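Local coordinates for ARF-like GTPase (Chlamydomonas reinhardtii, PDB 4M9Q), which belongs to the ADP-ribosylation factor family of small G proteins with the P-loop fold and holds phosphoaminophosphonic acid-guanylate ester and a magnesium ion in its pocket, at residues V78-D83 against A112-L117; A8-D13 against H73-V78. All coordinates share one frame; numbering follows the deposited sequence. Where two conformers were deposited one is given.

Contact 1: residues V78-D83 against A112-L117. With GNP (phosphoaminophosphonic acid-guanylate ester), chain D.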
loop_
_atom_site.group_PDB
_atom_site.type_symbol
_atom_site.label_atom_id
_atom_site.label_comp_id
_atom_site.label_asym_id
_atom_site.label_seq_id
_atom_site.Cartn_x
_atom_site.Cartn_y
_atom_site.Cartn_z
ATOM N N VAL A 78 -3.843 -3.058 -1.354
ATOM C CA VAL A 78 -4.655 -4.072 -0.735
ATOM C C VAL A 78 -5.891 -4.286 -1.582
ATOM O O VAL A 78 -6.574 -3.336 -1.998
ATOM C CB VAL A 78 -5.065 -3.639 0.684
ATOM C CG1 VAL A 78 -5.815 -4.760 1.416
ATOM C CG2 VAL A 78 -3.842 -3.217 1.513
ATOM N N VAL A 79 -6.197 -5.564 -1.837
ATOM C CA VAL A 79 -7.349 -5.951 -2.616
ATOM C C VAL A 79 -8.217 -6.811 -1.738
ATOM O O VAL A 79 -7.709 -7.660 -0.993
ATOM C CB VAL A 79 -6.942 -6.805 -3.818
ATOM C CG1 VAL A 79 -8.170 -7.207 -4.629
ATOM C CG2 VAL A 79 -6.000 -6.035 -4.701
ATOM N N ASP A 80 -9.534 -6.618 -1.830
ATOM C CA ASP A 80 -10.454 -7.544 -1.154
ATOM C C ASP A 80 -10.537 -8.742 -2.066
ATOM O O ASP A 80 -11.214 -8.686 -3.105
ATOM C CB ASP A 80 -11.817 -6.887 -0.915
ATOM C CG ASP A 80 -12.825 -7.785 -0.184
ATOM O OD1 ASP A 80 -12.578 -9.010 -0.020
ATOM O OD2 ASP A 80 -13.938 -7.255 0.183
ATOM N N ALA A 81 -9.850 -9.808 -1.670
ATOM C CA ALA A 81 -9.728 -10.970 -2.509
ATOM C C ALA A 81 -11.047 -11.726 -2.609
ATOM O O ALA A 81 -11.189 -12.583 -3.487
ATOM C CB ALA A 81 -8.608 -11.901 -2.007
ATOM N N ALA A 82 -11.984 -11.422 -1.707
ATOM C CA ALA A 82 -13.249 -12.155 -1.593
ATOM C C ALA A 82 -14.355 -11.429 -2.295
ATOM O O ALA A 82 -15.491 -11.848 -2.183
ATOM C CB ALA A 82 -13.653 -12.383 -0.141
ATOM N N ASP A 83 -14.005 -10.375 -3.030
ATOM C CA ASP A 83 -14.927 -9.571 -3.809
ATOM C C ASP A 83 -14.403 -9.371 -5.253
ATOM O O ASP A 83 -14.009 -8.244 -5.640
ATOM C CB ASP A 83 -15.068 -8.186 -3.129
ATOM C CG ASP A 83 -16.255 -7.375 -3.646
ATOM O OD1 ASP A 83 -16.460 -6.271 -3.109
ATOM O OD2 ASP A 83 -16.964 -7.822 -4.568
ATOM N N ALA A 112 -3.565 -9.811 -1.012
ATOM C CA ALA A 112 -4.846 -10.405 -1.419
ATOM C C ALA A 112 -5.579 -10.699 -0.123
ATOM O O ALA A 112 -5.489 -11.803 0.409
ATOM C CB ALA A 112 -4.633 -11.701 -2.211
ATOM N N ASN A 113 -6.273 -9.699 0.385
ATOM C CA ASN A 113 -6.833 -9.745 1.736
ATOM C C ASN A 113 -8.156 -10.541 1.864
ATOM O O ASN A 113 -8.827 -10.862 0.889
ATOM C CB ASN A 113 -7.006 -8.321 2.252
ATOM C CG ASN A 113 -7.305 -8.272 3.726
ATOM O OD1 ASN A 113 -6.765 -9.070 4.523
ATOM N ND2 ASN A 113 -8.183 -7.362 4.111
ATOM N N LYS A 114 -8.494 -10.890 3.090
ATOM C CA LYS A 114 -9.797 -11.535 3.415
ATOM C C LYS A 114 -9.827 -13.017 3.017
ATOM O O LYS A 114 -10.833 -13.510 2.560
ATOM C CB LYS A 114 -10.958 -10.756 2.776
ATOM C CG LYS A 114 -10.962 -9.239 3.104
ATOM C CD LYS A 114 -12.379 -8.660 3.105
ATOM C CE LYS A 114 -12.413 -7.156 3.194
ATOM N NZ LYS A 114 -13.755 -6.556 2.909
ATOM N N GLN A 115 -8.715 -13.717 3.230
ATOM C CA GLN A 115 -8.595 -15.123 2.896
ATOM C C GLN A 115 -9.352 -16.035 3.843
ATOM O O GLN A 115 -9.413 -17.232 3.608
ATOM C CB GLN A 115 -7.149 -15.563 2.847
ATOM C CG GLN A 115 -6.301 -14.905 1.762
ATOM C CD GLN A 115 -6.603 -15.399 0.371
ATOM O OE1 GLN A 115 -6.816 -16.568 0.192
ATOM N NE2 GLN A 115 -6.570 -14.518 -0.611
ATOM N N ASP A 116 -9.919 -15.479 4.906
ATOM C CA ASP A 116 -10.873 -16.222 5.771
ATOM C C ASP A 116 -12.235 -16.348 5.127
ATOM O O ASP A 116 -13.030 -17.206 5.504
ATOM C CB ASP A 116 -11.044 -15.529 7.122
ATOM C CG ASP A 116 -11.536 -14.076 6.970
ATOM O OD1 ASP A 116 -10.976 -13.263 6.142
ATOM O OD2 ASP A 116 -12.512 -13.733 7.687
ATOM N N LEU A 117 -12.549 -15.488 4.167
ATOM C CA LEU A 117 -13.873 -15.605 3.496
ATOM C C LEU A 117 -13.905 -16.753 2.472
ATOM O O LEU A 117 -12.972 -16.969 1.689
ATOM C CB LEU A 117 -14.267 -14.272 2.855
ATOM C CG LEU A 117 -14.552 -13.200 3.908
ATOM C CD1 LEU A 117 -14.906 -11.924 3.159
ATOM C CD2 LEU A 117 -15.642 -13.687 4.893
HETATM P PG GNP D . -11.565 2.726 3.419
HETATM O O1G GNP D . -10.993 3.357 4.797
HETATM O O2G GNP D . -10.477 2.740 2.289
HETATM O O3G GNP D . -12.882 3.458 3.103
HETATM N N3B GNP D . -11.801 1.069 3.709
HETATM P PB GNP D . -10.506 0.187 4.344
HETATM O O1B GNP D . -9.608 1.050 5.372
HETATM O O2B GNP D . -9.729 -0.327 3.163
HETATM O O3A GNP D . -11.275 -1.016 5.039
HETATM P PA GNP D . -11.269 -1.428 6.576
HETATM O O1A GNP D . -12.057 -0.331 7.177
HETATM O O2A GNP D . -9.860 -1.718 6.958
HETATM O "O5'" GNP D . -12.099 -2.787 6.452
HETATM C "C5'" GNP D . -13.353 -2.789 5.728
HETATM C "C4'" GNP D . -14.294 -3.891 6.281
HETATM O "O4'" GNP D . -13.641 -5.144 6.029
HETATM C "C3'" GNP D . -14.443 -3.885 7.795
HETATM O "O3'" GNP D . -15.616 -4.565 8.237
HETATM C "C2'" GNP D . -13.340 -4.770 8.267
HETATM O "O2'" GNP D . -13.553 -5.366 9.512
HETATM C "C1'" GNP D . -13.396 -5.849 7.232
HETATM N N9 GNP D . -12.186 -6.664 7.087
HETATM C C8 GNP D . -10.951 -6.182 6.965
HETATM N N7 GNP D . -10.072 -7.178 6.781
HETATM C C5 GNP D . -10.756 -8.326 6.808
HETATM C C6 GNP D . -10.375 -9.745 6.696
HETATM O O6 GNP D . -9.190 -10.098 6.546
HETATM N N1 GNP D . -11.346 -10.632 6.745
HETATM C C2 GNP D . -12.662 -10.286 6.904
HETATM N N2 GNP D . -13.548 -11.283 6.958
HETATM N N3 GNP D . -13.097 -9.004 7.018
HETATM C C4 GNP D . -12.162 -7.994 7.008
#

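Contact 2: residues A8-D13 against H73-V78. With GNP (phosphoaminophosphonic acid-guanylate ester), chain D.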
loop_
_atom_site.group_PDB
_atom_site.type_symbol
_atom_site.label_atom_id
_atom_site.label_comp_id
_atom_site.label_asym_id
_atom_site.label_seq_id
_atom_site.Cartn_x
_atom_site.Cartn_y
_atom_site.Cartn_z
ATOM N N ALA A 8 2.838 4.260 1.087
ATOM C CA ALA A 8 1.386 4.601 1.025
ATOM C C ALA A 8 0.638 3.331 0.982
ATOM O O ALA A 8 0.965 2.444 0.228
ATOM C CB ALA A 8 1.053 5.416 -0.218
ATOM N N LEU A 9 -0.410 3.240 1.782
ATOM C CA LEU A 9 -1.269 2.024 1.858
ATOM C C LEU A 9 -2.504 2.357 1.045
ATOM O O LEU A 9 -3.299 3.202 1.444
ATOM C CB LEU A 9 -1.599 1.776 3.323
ATOM C CG LEU A 9 -2.135 0.495 3.947
ATOM C CD1 LEU A 9 -1.593 -0.762 3.289
ATOM C CD2 LEU A 9 -1.876 0.509 5.453
ATOM N N LEU A 10 -2.626 1.758 -0.127
ATOM C CA LEU A 10 -3.649 2.122 -1.065
ATOM C C LEU A 10 -4.494 0.898 -1.387
ATOM O O LEU A 10 -4.186 -0.211 -0.956
ATOM C CB LEU A 10 -2.992 2.634 -2.349
ATOM C CG LEU A 10 -2.026 3.830 -2.246
ATOM C CD1 LEU A 10 -1.530 4.136 -3.642
ATOM C CD2 LEU A 10 -2.704 5.012 -1.609
ATOM N N GLY A 11 -5.568 1.123 -2.141
ATOM C CA GLY A 11 -6.543 0.075 -2.468
ATOM C C GLY A 11 -7.952 0.616 -2.319
ATOM O O GLY A 11 -8.144 1.617 -1.680
ATOM N N LEU A 12 -8.937 -0.080 -2.878
ATOM C CA LEU A 12 -10.303 0.436 -2.922
ATOM C C LEU A 12 -10.873 0.473 -1.511
ATOM O O LEU A 12 -10.388 -0.217 -0.593
ATOM C CB LEU A 12 -11.204 -0.461 -3.776
ATOM C CG LEU A 12 -10.890 -0.667 -5.254
ATOM C CD1 LEU A 12 -11.944 -1.570 -5.890
ATOM C CD2 LEU A 12 -10.752 0.654 -6.020
ATOM N N ASP A 13 -11.929 1.256 -1.349
ATOM C CA ASP A 13 -12.657 1.237 -0.110
ATOM C C ASP A 13 -13.085 -0.206 0.171
ATOM O O ASP A 13 -13.368 -0.976 -0.727
ATOM C CB ASP A 13 -13.858 2.165 -0.173
ATOM C CG ASP A 13 -14.841 1.768 -1.233
ATOM O OD1 ASP A 13 -14.524 1.985 -2.425
ATOM O OD2 ASP A 13 -15.926 1.234 -0.888
ATOM N N HIS A 73 8.360 5.717 -1.153
ATOM C CA HIS A 73 9.364 4.850 -1.705
ATOM C C HIS A 73 8.734 3.628 -2.282
ATOM O O HIS A 73 9.342 2.990 -3.135
ATOM C CB HIS A 73 10.317 4.395 -0.647
ATOM C CG HIS A 73 11.175 5.487 -0.082
ATOM N ND1 HIS A 73 10.804 6.229 0.998
ATOM C CD2 HIS A 73 12.434 5.917 -0.438
ATOM C CE1 HIS A 73 11.756 7.104 1.293
ATOM N NE2 HIS A 73 12.769 6.912 0.416
ATOM N N ALA A 74 7.541 3.255 -1.793
ATOM C CA ALA A 74 6.898 2.015 -2.190
ATOM C C ALA A 74 5.432 2.093 -1.838
ATOM O O ALA A 74 4.993 3.042 -1.118
ATOM C CB ALA A 74 7.531 0.828 -1.489
ATOM N N ILE A 75 4.675 1.099 -2.318
ATOM C CA ILE A 75 3.240 1.044 -2.110
ATOM C C ILE A 75 2.862 -0.296 -1.518
ATOM O O ILE A 75 3.463 -1.301 -1.874
ATOM C CB ILE A 75 2.514 1.197 -3.452
ATOM C CG1 ILE A 75 2.402 2.678 -3.797
ATOM C CG2 ILE A 75 1.143 0.498 -3.426
ATOM C CD1 ILE A 75 1.256 2.975 -4.742
ATOM N N VAL A 76 1.913 -0.312 -0.581
ATOM C CA VAL A 76 1.216 -1.523 -0.259
ATOM C C VAL A 76 -0.157 -1.325 -0.914
ATOM O O VAL A 76 -0.828 -0.355 -0.600
ATOM C CB VAL A 76 1.107 -1.745 1.220
ATOM C CG1 VAL A 76 0.249 -2.963 1.518
ATOM C CG2 VAL A 76 2.481 -1.897 1.853
ATOM N N TYR A 77 -0.548 -2.199 -1.854
ATOM C CA TYR A 77 -1.850 -2.149 -2.448
ATOM C C TYR A 77 -2.676 -3.326 -1.927
ATOM O O TYR A 77 -2.237 -4.477 -2.006
ATOM C CB TYR A 77 -1.723 -2.207 -3.943
ATOM C CG TYR A 77 -2.999 -1.800 -4.661
ATOM C CD1 TYR A 77 -3.314 -0.483 -4.837
ATOM C CD2 TYR A 77 -3.880 -2.758 -5.146
ATOM C CE1 TYR A 77 -4.476 -0.128 -5.462
ATOM C CE2 TYR A 77 -5.044 -2.405 -5.760
ATOM C CZ TYR A 77 -5.333 -1.087 -5.916
ATOM O OH TYR A 77 -6.474 -0.744 -6.559
ATOM N N VAL A 78 -3.843 -3.058 -1.354
ATOM C CA VAL A 78 -4.655 -4.072 -0.735
ATOM C C VAL A 78 -5.891 -4.286 -1.582
ATOM O O VAL A 78 -6.574 -3.336 -1.998
ATOM C CB VAL A 78 -5.065 -3.639 0.684
ATOM C CG1 VAL A 78 -5.815 -4.760 1.416
ATOM C CG2 VAL A 78 -3.842 -3.217 1.513
HETATM P PG GNP D . -11.565 2.726 3.419
HETATM O O1G GNP D . -10.993 3.357 4.797
HETATM O O2G GNP D . -10.477 2.740 2.289
HETATM O O3G GNP D . -12.882 3.458 3.103
HETATM N N3B GNP D . -11.801 1.069 3.709
HETATM P PB GNP D . -10.506 0.187 4.344
HETATM O O1B GNP D . -9.608 1.050 5.372
HETATM O O2B GNP D . -9.729 -0.327 3.163
HETATM O O3A GNP D . -11.275 -1.016 5.039
HETATM P PA GNP D . -11.269 -1.428 6.576
HETATM O O1A GNP D . -12.057 -0.331 7.177
HETATM O O2A GNP D . -9.860 -1.718 6.958
HETATM O "O5'" GNP D . -12.099 -2.787 6.452
HETATM C "C5'" GNP D . -13.353 -2.789 5.728
HETATM C "C4'" GNP D . -14.294 -3.891 6.281
HETATM O "O4'" GNP D . -13.641 -5.144 6.029
HETATM C "C3'" GNP D . -14.443 -3.885 7.795
HETATM O "O3'" GNP D . -15.616 -4.565 8.237
HETATM C "C2'" GNP D . -13.340 -4.770 8.267
HETATM O "O2'" GNP D . -13.553 -5.366 9.512
HETATM C "C1'" GNP D . -13.396 -5.849 7.232
HETATM N N9 GNP D . -12.186 -6.664 7.087
HETATM C C8 GNP D . -10.951 -6.182 6.965
HETATM N N7 GNP D . -10.072 -7.178 6.781
HETATM C C5 GNP D . -10.756 -8.326 6.808
HETATM C C6 GNP D . -10.375 -9.745 6.696
HETATM O O6 GNP D . -9.190 -10.098 6.546
HETATM N N1 GNP D . -11.346 -10.632 6.745
HETATM C C2 GNP D . -12.662 -10.286 6.904
HETATM N N2 GNP D . -13.548 -11.283 6.958
HETATM N N3 GNP D . -13.097 -9.004 7.018
HETATM C C4 GNP D . -12.162 -7.994 7.008
HETATM O O HOH W 1 -8.419 -2.769 -3.980
#

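Contact 1: residues V78-D83 against A112-L117
Lys114 NZ forms a salt bridge with Asp80 OD2 at 2.8 Å and also bonds to the backbone oxygen of Asn14 and, weakly, to O4' of GNP. The ammonium group meets OD2 from well above the carboxylate plane, because the lysine chain, extended beyond CG, passes over Asp80, with CD 3.2 Å from Asp80 OD1. A lysine suits this place: its methylenes pack against one face of the base of GNP while its charge reaches the ribose. Asp80 CG stands anti to the backbone N (chi1 -179°), which leaves OD1 beside the onward chain, where the amide of Ala82 donates to it and closes an Asx turn. The carboxylate thus has both oxygens engaged, which would be expected to favour its charged form.

Beneath these side chains the parallel strands pair: Asn113 N donates to Val79 O at 2.8 Å, and Ala81 N to Asn113 O at 3.0 Å. Small residues follow, so the chains stay close: Ala81 CB lies 3.6 Å from Gln115 NE2, which is itself bonded to the carbonyls of Ala112 and Ala121, and Ala82 CB rests 3.6 Å from Leu117 CD1. Val78 CG1 packs on Asn113 CB, whose amide is fixed by Ala15 O and Ala146 N. Asp116 takes N1 and N2 of GNP with its two oxygens, N1 to OD1 at 2.7 Å. Asn113, Lys114 and Asp116 form the NKxD motif of small G proteins.

The two strands, 74-80 and 108-113, belong to a beta-alpha-beta unit whose helix 87-99 packs on Val79 through Phe87 and Ser90; strand 3-10 borders the first strand, and strand 139-143 borders the second.

Contact 2: residues A8-D13 against H73-V78
Tyr77 lays one face of its ring against Gly11 CA, at the start of what is probably the P-loop, as its sequence and the family suggest. Its CB leaves strand 74-80 on the face that also carries Ala8, Leu10 and Ile75, and CG stands anti to the backbone N (chi1 -165°), which swings the ring toward the neighbouring strand. CD1 then meets Leu10 CB at 4.0 Å. One atom further, CE1 is 3.6 Å from Gly11 CA, which sits offset toward the rim in a CH-pi contact. CZ still touches that CA, and at the tip OH bonds to Ser90 OG of helix 87-99.

Gly11 CA also meets Val78 O, 3.4 Å away. Glycine fits here because any CB would run into Val78 O and, at these backbone angles, into the carbonyl oxygen of Leu10. The strands pair in parallel: Val76 N donates to Ala8 O, Leu10 N to Val76 O at 2.8 Å and nearly straight (173°), and Val78 N to Leu10 O. Beyond that last bond the chains part, and a water accepts from Leu12 N at 3.0 Å and donates to Val78 O at 2.8 Å.

The direct hydrogen bonds between the two segments all run from backbone to backbone, so the apolar side chains can stay buried on either face of the sheet, while the water bridges the two chains where one turns toward the phosphates.

Strand 74-80 is the element common to both contacts: it pairs with strand 3-10 in contact 2 and with strand 108-113 in contact 1, so the three are consecutive parallel neighbours in the mixed six-stranded sheet. In sequence the pairing of contact 2 comes first, and the strand then goes on to contact 1; Val78 belongs to both. Their centres lie about 14 Å apart, contact 2 near the middle of the chain and contact 1 farther out. Both reach GNP from the C-terminal ends of the strands, contact 2 near the phosphates and contact 1 at the base and ribose. The shared sheet is thus consistent with a fixed spacing between the phosphate and base parts of the pocket.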